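Putative histidinol-phosphate aminotransferase (Erwinia carotovora atroseptica, PDB 3LY1) probably works as a pyridoxal-phosphate-dependent aminotransferase of the histidinol-phosphate type, moving amino groups between substrates by way of the bound cofactor. Local coordinates at residues A181-P189 against S265-R273; F211-V222 against I244-S255. One frame throughout, in Å; residues are numbered along the deposited sequence.

Interaction 1 (A181-P189 against S265-R273); sequences AYAEFVNDP and SKKSNDVSR. With PLP (pyridoxal-5'-phosphate), chain E.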
loop_
_atom_site.group_PDB
_atom_site.type_symbol
_atom_site.label_atom_id
_atom_site.label_comp_id
_atom_site.label_asym_id
_atom_site.label_seq_id
_atom_site.Cartn_x
_atom_site.Cartn_y
_atom_site.Cartn_z
ATOM N N ALA A 181 -15.974 -7.436 -3.536
ATOM C CA ALA A 181 -15.061 -8.162 -2.639
ATOM C C ALA A 181 -15.489 -9.606 -2.452
ATOM O O ALA A 181 -14.661 -10.504 -2.553
ATOM C CB ALA A 181 -14.973 -7.443 -1.272
ATOM N N TYR A 182 -16.783 -9.846 -2.194
ATOM C CA TYR A 182 -17.248 -11.196 -1.825
ATOM C C TYR A 182 -17.921 -11.993 -2.947
ATOM O O TYR A 182 -18.595 -12.999 -2.678
ATOM C CB TYR A 182 -18.190 -11.121 -0.609
ATOM C CG TYR A 182 -17.570 -10.426 0.595
ATOM C CD1 TYR A 182 -16.715 -11.086 1.461
ATOM C CD2 TYR A 182 -17.842 -9.100 0.851
ATOM C CE1 TYR A 182 -16.120 -10.403 2.539
ATOM C CE2 TYR A 182 -17.276 -8.433 1.935
ATOM C CZ TYR A 182 -16.412 -9.090 2.771
ATOM O OH TYR A 182 -15.826 -8.404 3.832
ATOM N N ALA A 183 -17.762 -11.554 -4.186
ATOM C CA ALA A 183 -18.639 -12.015 -5.281
ATOM C C ALA A 183 -18.468 -13.502 -5.624
ATOM O O ALA A 183 -19.434 -14.153 -5.977
ATOM C CB ALA A 183 -18.448 -11.170 -6.527
ATOM N N GLU A 184 -17.277 -14.061 -5.464
ATOM C CA GLU A 184 -17.082 -15.476 -5.796
ATOM C C GLU A 184 -17.812 -16.487 -4.888
ATOM O O GLU A 184 -17.978 -17.650 -5.250
ATOM C CB GLU A 184 -15.588 -15.811 -5.882
ATOM C CG GLU A 184 -14.852 -15.111 -7.047
ATOM C CD GLU A 184 -14.319 -13.708 -6.731
ATOM O OE1 GLU A 184 -14.662 -13.123 -5.688
ATOM O OE2 GLU A 184 -13.552 -13.173 -7.562
ATOM N N PHE A 185 -18.264 -16.049 -3.727
ATOM C CA PHE A 185 -19.029 -16.894 -2.817
ATOM C C PHE A 185 -20.502 -17.003 -3.213
ATOM O O PHE A 185 -21.220 -17.829 -2.649
ATOM C CB PHE A 185 -18.961 -16.311 -1.405
ATOM C CG PHE A 185 -17.599 -16.353 -0.787
ATOM C CD1 PHE A 185 -17.028 -17.550 -0.412
ATOM C CD2 PHE A 185 -16.914 -15.186 -0.515
ATOM C CE1 PHE A 185 -15.772 -17.589 0.178
ATOM C CE2 PHE A 185 -15.673 -15.207 0.071
ATOM C CZ PHE A 185 -15.087 -16.414 0.422
ATOM N N VAL A 186 -20.963 -16.145 -4.137
ATOM C CA VAL A 186 -22.400 -15.962 -4.374
ATOM C C VAL A 186 -23.026 -17.223 -4.994
ATOM O O VAL A 186 -22.433 -17.853 -5.869
ATOM C CB VAL A 186 -22.708 -14.727 -5.281
ATOM C CG1 VAL A 186 -24.174 -14.758 -5.694
ATOM C CG2 VAL A 186 -22.368 -13.351 -4.556
ATOM N N ASN A 187 -24.210 -17.595 -4.499
ATOM C CA ASN A 187 -25.011 -18.684 -5.106
ATOM C C ASN A 187 -26.243 -18.154 -5.850
ATOM O O ASN A 187 -26.742 -18.789 -6.741
ATOM C CB ASN A 187 -25.427 -19.685 -4.016
ATOM C CG ASN A 187 -24.263 -20.581 -3.591
ATOM O OD1 ASN A 187 -23.758 -21.366 -4.394
ATOM N ND2 ASN A 187 -23.797 -20.423 -2.349
ATOM N N ASP A 188 -26.728 -16.986 -5.474
ATOM C CA ASP A 188 -27.968 -16.440 -6.046
ATOM C C ASP A 188 -27.795 -16.140 -7.552
ATOM O O ASP A 188 -26.944 -15.336 -7.919
ATOM C CB ASP A 188 -28.315 -15.165 -5.277
ATOM C CG ASP A 188 -29.733 -14.682 -5.508
ATOM O OD1 ASP A 188 -30.235 -14.825 -6.633
ATOM O OD2 ASP A 188 -30.324 -14.113 -4.543
ATOM N N PRO A 189 -28.623 -16.749 -8.425
ATOM C CA PRO A 189 -28.486 -16.489 -9.865
ATOM C C PRO A 189 -28.985 -15.114 -10.345
ATOM O O PRO A 189 -28.753 -14.802 -11.505
ATOM C CB PRO A 189 -29.337 -17.599 -10.499
ATOM C CG PRO A 189 -30.389 -17.845 -9.487
ATOM C CD PRO A 189 -29.670 -17.764 -8.166
ATOM N N SER A 265 -12.481 -23.442 -1.593
ATOM C CA SER A 265 -12.692 -22.250 -0.768
ATOM C C SER A 265 -14.193 -21.909 -0.707
ATOM O O SER A 265 -14.724 -21.707 0.359
ATOM C CB SER A 265 -11.838 -21.081 -1.305
ATOM O OG SER A 265 -11.950 -19.894 -0.523
ATOM N N LYS A 266 -14.886 -21.911 -1.835
ATOM C CA LYS A 266 -16.337 -21.666 -1.857
ATOM C C LYS A 266 -17.128 -22.809 -1.170
ATOM O O LYS A 266 -18.012 -22.577 -0.329
ATOM C CB LYS A 266 -16.844 -21.515 -3.303
ATOM C CG LYS A 266 -18.355 -21.512 -3.401
ATOM C CD LYS A 266 -18.878 -21.072 -4.731
ATOM C CE LYS A 266 -20.362 -20.780 -4.632
ATOM N NZ LYS A 266 -21.120 -21.977 -4.163
ATOM N N LYS A 267 -16.796 -24.047 -1.531
ATOM C CA LYS A 267 -17.522 -25.216 -1.017
ATOM C C LYS A 267 -17.448 -25.293 0.497
ATOM O O LYS A 267 -18.473 -25.513 1.153
ATOM C CB LYS A 267 -16.989 -26.508 -1.631
ATOM C CG LYS A 267 -17.738 -27.776 -1.135
ATOM C CD LYS A 267 -17.138 -29.092 -1.691
ATOM C CE LYS A 267 -18.136 -30.288 -1.634
ATOM N NZ LYS A 267 -19.228 -30.136 -0.580
ATOM N N SER A 268 -16.250 -25.086 1.057
ATOM C CA SER A 268 -16.072 -25.086 2.512
ATOM C C SER A 268 -16.909 -23.974 3.157
ATOM O O SER A 268 -17.549 -24.177 4.199
ATOM C CB SER A 268 -14.594 -24.951 2.899
ATOM O OG SER A 268 -14.421 -24.840 4.314
ATOM N N ASN A 269 -16.935 -22.803 2.516
ATOM C CA ASN A 269 -17.770 -21.713 2.989
ATOM C C ASN A 269 -19.251 -22.102 3.008
ATOM O O ASN A 269 -19.958 -21.762 3.963
ATOM C CB ASN A 269 -17.599 -20.476 2.124
ATOM C CG ASN A 269 -18.319 -19.273 2.695
ATOM O OD1 ASN A 269 -18.021 -18.837 3.799
ATOM N ND2 ASN A 269 -19.265 -18.711 1.926
ATOM N N ASP A 270 -19.700 -22.783 1.955
ATOM C CA ASP A 270 -21.090 -23.219 1.838
ATOM C C ASP A 270 -21.459 -24.189 2.955
ATOM O O ASP A 270 -22.540 -24.091 3.519
ATOM C CB ASP A 270 -21.348 -23.907 0.482
ATOM C CG ASP A 270 -21.356 -22.925 -0.714
ATOM O OD1 ASP A 270 -21.699 -21.722 -0.548
ATOM O OD2 ASP A 270 -21.054 -23.375 -1.843
ATOM N N VAL A 271 -20.567 -25.138 3.243
ATOM C CA VAL A 271 -20.786 -26.083 4.320
ATOM C C VAL A 271 -20.892 -25.342 5.668
ATOM O O VAL A 271 -21.781 -25.639 6.453
ATOM C CB VAL A 271 -19.674 -27.145 4.382
ATOM C CG1 VAL A 271 -19.866 -28.060 5.628
ATOM C CG2 VAL A 271 -19.624 -27.968 3.050
ATOM N N SER A 272 -19.965 -24.415 5.930
ATOM C CA SER A 272 -19.963 -23.677 7.179
ATOM C C SER A 272 -21.252 -22.874 7.347
ATOM O O SER A 272 -21.803 -22.816 8.446
ATOM C CB SER A 272 -18.752 -22.752 7.277
ATOM O OG SER A 272 -17.578 -23.537 7.449
ATOM N N ARG A 273 -21.717 -22.250 6.251
ATOM C CA ARG A 273 -22.945 -21.467 6.266
ATOM C C ARG A 273 -24.133 -22.304 6.752
ATOM O O ARG A 273 -24.854 -21.873 7.649
ATOM C CB ARG A 273 -23.282 -20.920 4.879
ATOM C CG ARG A 273 -24.457 -19.939 4.895
ATOM C CD ARG A 273 -24.891 -19.498 3.498
ATOM N NE ARG A 273 -23.924 -18.652 2.782
ATOM C CZ ARG A 273 -23.187 -19.044 1.742
ATOM N NH1 ARG A 273 -23.242 -20.284 1.281
ATOM N NH2 ARG A 273 -22.365 -18.193 1.165
HETATM N N1 PLP E . -14.731 -4.011 0.464
HETATM C C2 PLP E . -15.519 -4.707 1.357
HETATM C C2A PLP E . -17.001 -4.803 1.090
HETATM C C3 PLP E . -14.917 -5.264 2.485
HETATM O O3 PLP E . -15.696 -5.933 3.374
HETATM C C4 PLP E . -13.528 -5.109 2.692
HETATM C C4A PLP E . -12.840 -5.813 3.833
HETATM O O4A PLP E . -13.351 -5.662 4.931
HETATM C C5 PLP E . -12.749 -4.389 1.779
HETATM C C6 PLP E . -13.392 -3.834 0.672
HETATM C C5A PLP E . -11.261 -4.179 1.960
HETATM O O4P PLP E . -10.481 -5.389 1.959
HETATM P P PLP E . -8.981 -5.404 1.414
HETATM O O1P PLP E . -8.286 -4.096 1.635
HETATM O O2P PLP E . -9.175 -5.741 -0.040
HETATM O O3P PLP E . -8.381 -6.554 2.206
HETATM O O HOH W 1 -20.403 -19.364 -0.586
#
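A single water molecule, four-coordinate, joins Phe-185 to three residues of segment 265-273 on helix 259-283. It donates to Phe-185 O at 2.7 Å and to Asp-270 OD1, and accepts from Asn-269 ND2 and, in the guanidinium plane, from Arg-273 NH2. Beside it the amide of Asn-187 is inserted into a salt-bridge network formed along one side of the helix by Lys-266, Asp-270 and Arg-273. Lys-266 NZ donates to Asn-187 OD1 at 2.7 Å, tilted 26° from the carbonyl plane, and the same ammonium reaches Asp-270 OD2, also at 2.7 Å, on its syn lone pair. The last methylene bond of Lys-266 turns aside (chi4 -58°), which swings NZ between the two oxygens. Asn-187 ND2 meets Asp-270 OD1 at 3.1 Å from above the carboxylate plane, whereas Arg-273 NH1 reaches that oxygen at 2.8 Å on the anti side. Two cationic partners would be expected to favour the ionised carboxylate.

In this class I/II aminotransferase fold, residues 181-189 follow strand 174-179 of the large mixed sheet, and their early part lines the cofactor pocket: Tyr-182 OH is hydrogen-bonded to PLP O3 at 2.5 Å. At the end of the short 3-10 segment 183-185, the Phe-185 ring lies against Asn-269, their planes 51° apart and Phe-185 CD1 3.4 Å from Asn-269 ND2. Asn-269 ND2 and Arg-273 NH2 each bond both to the water and to Gly-292 O. The aliphatic part of Lys-266 runs close to the backbone of the turn, with CD 3.6 Å from Glu-184 O.

Interaction 2 (F211-V222 against I244-S255); sequences FSKIHAMAGMRV and INFSGVDAALAS. With PLP (pyridoxal-5'-phosphate), chain E; EDO (1,2-ethanediol), chain H.
The methyl of Ala-252 sits over one face of the Phe-211 ring, 3.8 Å from the centroid and only 16° off the ring normal, which makes a CH-pi contact; C1 of an ethanediol molecule, probably from the crystallisation liquor, lies over the opposite face. His-215 meets the helix through its ring edge instead: ND1 and Ser-255 OG are hydrogen-bonded at 2.6 Å with an almost straight angle of 176°, and either may be the donor. Ser-255 reaches the imidazole because OG stands opposite the backbone N (chi1 -165°). A water bridges the same hydroxyl to His-215 O.

Residues 211-222 form the loop between strands 205-210 and 223-226 that carries cofactor ligands of this PLP-dependent fold. Lys-213, probably the lysine that forms the Schiff base as in relatives, is not joined to the cofactor here: NZ is 3.5 Å from PLP C4A. Tyr-48 of the second subunit bonds to Lys-213 NZ. Arg-221 turns its guanidinium edge to the phosphate, NH2 donating to PLP O1P and NH1 to PLP O3P, while Ser-212 OG also donates to O3P.

Selenomethionine Met-217 sets its terminal methyl CE against the helix, 3.8 Å from Ala-251 CB and close to Gly-248 O and Ala-252 N. Val-222 divides its branches, CG2 lying 3.6 Å from Gly-248 O and CG1 facing Ala-252 CB. The backbones come closest at Gly-248, whose CA is 4.9 Å from Met-220 CA; with no side chain there, Val-222 CG2 and Met-220 lie directly on the helix backbone. At the start of helix 246-255, Asn-245 is the N-cap: OD1 accepts from Gly-248 N at 2.9 Å, and ND2 makes a weak, bent bond to Met-220 O.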
loop_
_atom_site.group_PDB
_atom_site.type_symbol
_atom_site.label_atom_id
_atom_site.label_comp_id
_atom_site.label_asym_id
_atom_site.label_seq_id
_atom_site.Cartn_x
_atom_site.Cartn_y
_atom_site.Cartn_z
ATOM N N PHE A 211 -7.993 -9.896 -3.458
ATOM C CA PHE A 211 -7.567 -11.285 -3.198
ATOM C C PHE A 211 -7.766 -11.706 -1.715
ATOM O O PHE A 211 -7.367 -12.804 -1.301
ATOM C CB PHE A 211 -6.108 -11.455 -3.605
ATOM C CG PHE A 211 -5.887 -11.571 -5.093
ATOM C CD1 PHE A 211 -5.817 -10.449 -5.925
ATOM C CD2 PHE A 211 -5.746 -12.804 -5.665
ATOM C CE1 PHE A 211 -5.603 -10.599 -7.301
ATOM C CE2 PHE A 211 -5.513 -12.960 -7.040
ATOM C CZ PHE A 211 -5.446 -11.857 -7.856
ATOM N N SER A 212 -8.342 -10.821 -0.914
ATOM C CA SER A 212 -8.405 -10.976 0.532
ATOM C C SER A 212 -9.460 -12.017 0.983
ATOM O O SER A 212 -9.425 -12.420 2.125
ATOM C CB SER A 212 -8.708 -9.644 1.208
ATOM O OG SER A 212 -7.631 -8.746 1.145
ATOM N N LYS A 213 -10.379 -12.429 0.110
ATOM C CA LYS A 213 -11.556 -13.219 0.543
ATOM C C LYS A 213 -11.552 -14.631 -0.048
ATOM O O LYS A 213 -10.937 -15.507 0.539
ATOM C CB LYS A 213 -12.852 -12.451 0.297
ATOM C CG LYS A 213 -12.837 -10.977 0.819
ATOM C CD LYS A 213 -12.689 -10.829 2.325
ATOM C CE LYS A 213 -12.558 -9.381 2.775
ATOM N NZ LYS A 213 -12.426 -9.253 4.264
ATOM N N ILE A 214 -12.135 -14.867 -1.214
ATOM C CA ILE A 214 -12.108 -16.240 -1.760
ATOM C C ILE A 214 -10.656 -16.749 -1.852
ATOM O O ILE A 214 -10.386 -17.928 -1.543
ATOM C CB ILE A 214 -12.839 -16.376 -3.133
ATOM C CG1 ILE A 214 -13.030 -17.854 -3.520
ATOM C CG2 ILE A 214 -12.117 -15.664 -4.222
ATOM C CD1 ILE A 214 -14.383 -18.401 -3.214
ATOM N N HIS A 215 -9.726 -15.866 -2.252
ATOM C CA HIS A 215 -8.333 -16.257 -2.429
ATOM C C HIS A 215 -7.581 -16.334 -1.100
ATOM O O HIS A 215 -6.430 -16.714 -1.075
ATOM C CB HIS A 215 -7.599 -15.300 -3.389
ATOM C CG HIS A 215 -8.005 -15.437 -4.833
ATOM N ND1 HIS A 215 -7.391 -16.316 -5.689
ATOM C CD2 HIS A 215 -8.952 -14.798 -5.562
ATOM C CE1 HIS A 215 -7.933 -16.207 -6.889
ATOM N NE2 HIS A 215 -8.885 -15.297 -6.838
ATOM N N ALA A 216 -8.205 -15.934 -0.001
ATOM C CA ALA A 216 -7.631 -16.153 1.339
ATOM C C ALA A 216 -6.290 -15.438 1.593
ATOM O O ALA A 216 -5.452 -15.952 2.314
ATOM C CB ALA A 216 -7.490 -17.683 1.626
HETATM N N MSE A 217 -6.119 -14.231 1.061
HETATM C CA MSE A 217 -4.836 -13.522 1.169
HETATM C C MSE A 217 -4.984 -12.123 1.780
HETATM O O MSE A 217 -4.224 -11.203 1.409
HETATM C CB MSE A 217 -4.199 -13.405 -0.222
HETATM C CG MSE A 217 -3.936 -14.711 -0.909
HETATM SE SE MSE A 217 -3.344 -14.563 -2.849
HETATM C CE MSE A 217 -2.429 -13.103 -2.648
ATOM N N ALA A 218 -5.899 -11.969 2.740
ATOM C CA ALA A 218 -6.122 -10.682 3.396
ATOM C C ALA A 218 -4.789 -10.043 3.795
ATOM O O ALA A 218 -4.571 -8.919 3.489
ATOM C CB ALA A 218 -7.064 -10.814 4.635
ATOM N N GLY A 219 -3.889 -10.794 4.422
ATOM C CA GLY A 219 -2.648 -10.198 4.923
ATOM C C GLY A 219 -1.590 -9.952 3.868
ATOM O O GLY A 219 -0.534 -9.448 4.181
HETATM N N MSE A 220 -1.854 -10.340 2.635
HETATM C CA MSE A 220 -0.928 -10.137 1.538
HETATM C C MSE A 220 -1.154 -8.810 0.795
HETATM O O MSE A 220 -0.273 -8.355 0.062
HETATM C CB MSE A 220 -0.984 -11.310 0.583
HETATM C CG MSE A 220 -0.483 -12.584 1.157
HETATM SE SE MSE A 220 1.511 -12.753 1.059
HETATM C CE MSE A 220 1.944 -11.985 2.823
ATOM N N ARG A 221 -2.286 -8.142 1.055
ATOM C CA ARG A 221 -2.560 -6.814 0.523
ATOM C C ARG A 221 -2.461 -6.723 -1.018
ATOM O O ARG A 221 -1.604 -6.020 -1.567
ATOM C CB ARG A 221 -1.697 -5.738 1.227
ATOM C CG ARG A 221 -1.517 -5.966 2.739
ATOM C CD ARG A 221 -2.843 -6.059 3.498
ATOM N NE ARG A 221 -3.728 -4.900 3.245
ATOM C CZ ARG A 221 -4.991 -4.980 2.831
ATOM N NH1 ARG A 221 -5.561 -6.160 2.660
ATOM N NH2 ARG A 221 -5.702 -3.872 2.621
ATOM N N VAL A 222 -3.354 -7.432 -1.701
ATOM C CA VAL A 222 -3.452 -7.359 -3.144
ATOM C C VAL A 222 -4.902 -7.183 -3.539
ATOM O O VAL A 222 -5.732 -8.028 -3.258
ATOM C CB VAL A 222 -2.854 -8.628 -3.857
ATOM C CG1 VAL A 222 -2.757 -8.389 -5.375
ATOM C CG2 VAL A 222 -1.474 -9.049 -3.268
ATOM N N ILE A 244 3.167 -3.302 -5.445
ATOM C CA ILE A 244 2.625 -4.362 -4.608
ATOM C C ILE A 244 3.802 -5.176 -4.093
ATOM O O ILE A 244 4.842 -5.276 -4.739
ATOM C CB ILE A 244 1.604 -5.224 -5.435
ATOM C CG1 ILE A 244 0.517 -4.318 -6.036
ATOM C CG2 ILE A 244 0.877 -6.221 -4.579
ATOM C CD1 ILE A 244 -0.240 -3.494 -4.971
ATOM N N ASN A 245 3.637 -5.775 -2.927
ATOM C CA ASN A 245 4.699 -6.540 -2.317
ATOM C C ASN A 245 4.965 -7.851 -3.073
ATOM O O ASN A 245 4.057 -8.422 -3.694
ATOM C CB ASN A 245 4.445 -6.735 -0.820
ATOM C CG ASN A 245 3.617 -7.934 -0.511
ATOM O OD1 ASN A 245 4.121 -9.060 -0.418
ATOM N ND2 ASN A 245 2.336 -7.711 -0.330
ATOM N N PHE A 246 6.225 -8.267 -3.081
ATOM C CA PHE A 246 6.680 -9.409 -3.892
ATOM C C PHE A 246 5.958 -10.715 -3.558
ATOM O O PHE A 246 5.541 -11.426 -4.443
ATOM C CB PHE A 246 8.190 -9.618 -3.731
ATOM C CG PHE A 246 8.905 -9.889 -5.008
ATOM C CD1 PHE A 246 8.492 -10.909 -5.866
ATOM C CD2 PHE A 246 10.058 -9.194 -5.319
ATOM C CE1 PHE A 246 9.181 -11.165 -7.018
ATOM C CE2 PHE A 246 10.762 -9.460 -6.478
ATOM C CZ PHE A 246 10.317 -10.429 -7.331
ATOM N N SER A 247 5.791 -11.026 -2.283
ATOM C CA SER A 247 5.125 -12.278 -1.923
ATOM C C SER A 247 3.664 -12.243 -2.359
ATOM O O SER A 247 3.163 -13.218 -2.871
ATOM C CB SER A 247 5.213 -12.553 -0.413
ATOM O OG SER A 247 6.565 -12.673 -0.033
ATOM N N GLY A 248 2.999 -11.116 -2.151
ATOM C CA GLY A 248 1.640 -10.953 -2.591
ATOM C C GLY A 248 1.449 -11.069 -4.093
ATOM O O GLY A 248 0.506 -11.734 -4.531
ATOM N N VAL A 249 2.342 -10.446 -4.871
ATOM C CA VAL A 249 2.254 -10.484 -6.332
ATOM C C VAL A 249 2.429 -11.937 -6.824
ATOM O O VAL A 249 1.647 -12.436 -7.633
ATOM C CB VAL A 249 3.299 -9.580 -7.011
ATOM C CG1 VAL A 249 3.363 -9.868 -8.492
ATOM C CG2 VAL A 249 2.986 -8.094 -6.736
ATOM N N ASP A 250 3.446 -12.623 -6.322
ATOM C CA ASP A 250 3.684 -14.012 -6.737
ATOM C C ASP A 250 2.600 -14.959 -6.178
ATOM O O ASP A 250 2.247 -15.962 -6.821
ATOM C CB ASP A 250 5.071 -14.491 -6.294
ATOM C CG ASP A 250 6.217 -14.005 -7.209
ATOM O OD1 ASP A 250 5.969 -13.302 -8.221
ATOM O OD2 ASP A 250 7.381 -14.384 -6.928
ATOM N N ALA A 251 2.062 -14.663 -4.986
ATOM C CA ALA A 251 0.951 -15.478 -4.496
ATOM C C ALA A 251 -0.288 -15.250 -5.351
ATOM O O ALA A 251 -1.004 -16.190 -5.656
ATOM C CB ALA A 251 0.695 -15.242 -3.045
ATOM N N ALA A 252 -0.561 -13.996 -5.741
ATOM C CA ALA A 252 -1.722 -13.702 -6.591
ATOM C C ALA A 252 -1.600 -14.400 -7.954
ATOM O O ALA A 252 -2.587 -14.961 -8.439
ATOM C CB ALA A 252 -1.945 -12.166 -6.762
ATOM N N LEU A 253 -0.423 -14.362 -8.558
ATOM C CA LEU A 253 -0.227 -15.010 -9.859
ATOM C C LEU A 253 -0.524 -16.502 -9.752
ATOM O O LEU A 253 -1.181 -17.068 -10.620
ATOM C CB LEU A 253 1.183 -14.807 -10.390
ATOM C CG LEU A 253 1.531 -13.434 -10.964
ATOM C CD1 LEU A 253 3.059 -13.331 -11.137
ATOM C CD2 LEU A 253 0.795 -13.134 -12.284
ATOM N N ALA A 254 -0.045 -17.136 -8.693
ATOM C CA ALA A 254 -0.271 -18.557 -8.495
ATOM C C ALA A 254 -1.750 -18.893 -8.195
ATOM O O ALA A 254 -2.278 -19.885 -8.710
ATOM C CB ALA A 254 0.635 -19.079 -7.389
ATOM N N SER A 255 -2.410 -18.079 -7.364
ATOM C CA SER A 255 -3.800 -18.363 -6.938
ATOM C C SER A 255 -4.754 -18.267 -8.137
ATOM O O SER A 255 -5.670 -19.091 -8.290
ATOM C CB SER A 255 -4.228 -17.448 -5.788
ATOM O OG SER A 255 -5.401 -17.930 -5.162
HETATM N N1 PLP E . -14.731 -4.011 0.464
HETATM C C2 PLP E . -15.519 -4.707 1.357
HETATM C C2A PLP E . -17.001 -4.803 1.090
HETATM C C3 PLP E . -14.917 -5.264 2.485
HETATM O O3 PLP E . -15.696 -5.933 3.374
HETATM C C4 PLP E . -13.528 -5.109 2.692
HETATM C C4A PLP E . -12.840 -5.813 3.833
HETATM O O4A PLP E . -13.351 -5.662 4.931
HETATM C C5 PLP E . -12.749 -4.389 1.779
HETATM C C6 PLP E . -13.392 -3.834 0.672
HETATM C C5A PLP E . -11.261 -4.179 1.960
HETATM O O4P PLP E . -10.481 -5.389 1.959
HETATM P P PLP E . -8.981 -5.404 1.414
HETATM O O1P PLP E . -8.286 -4.096 1.635
HETATM O O2P PLP E . -9.175 -5.741 -0.040
HETATM O O3P PLP E . -8.381 -6.554 2.206
HETATM C C1 EDO H . -9.164 -11.946 -8.651
HETATM O O1 EDO H . -10.509 -11.503 -8.507
HETATM C C2 EDO H . -9.040 -12.673 -9.980
HETATM O O2 EDO H . -9.500 -14.006 -9.789
HETATM O O HOH W 2 -5.037 -18.553 -2.373
HETATM O O HOH W 3 1.124 -5.248 -1.171
#

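From the N terminus, the chain leaves strand 174-179 through 181-189, where the loop of interaction 1 opens. After strand 205-210 it enters 211-222, the first side of interaction 2, which is closed 22 residues on by 244-255, after strand 223-226 and helix 229-235. Helix 259-283 follows, and its segment 265-273 closes interaction 1, so interaction 2 is nested within it without crossing. Their centres are 19 Å apart, yet they touch: Ile-214 O lies 2.7 Å from Ser-265 OG, a probable hydrogen bond, and Phe-185 CZ packs on Ile-214 CA. Both thus tie loops that follow the C-terminal ends of the interior strands 174-179 and 205-210 to successive helices, 259-283 and 246-255 respectively.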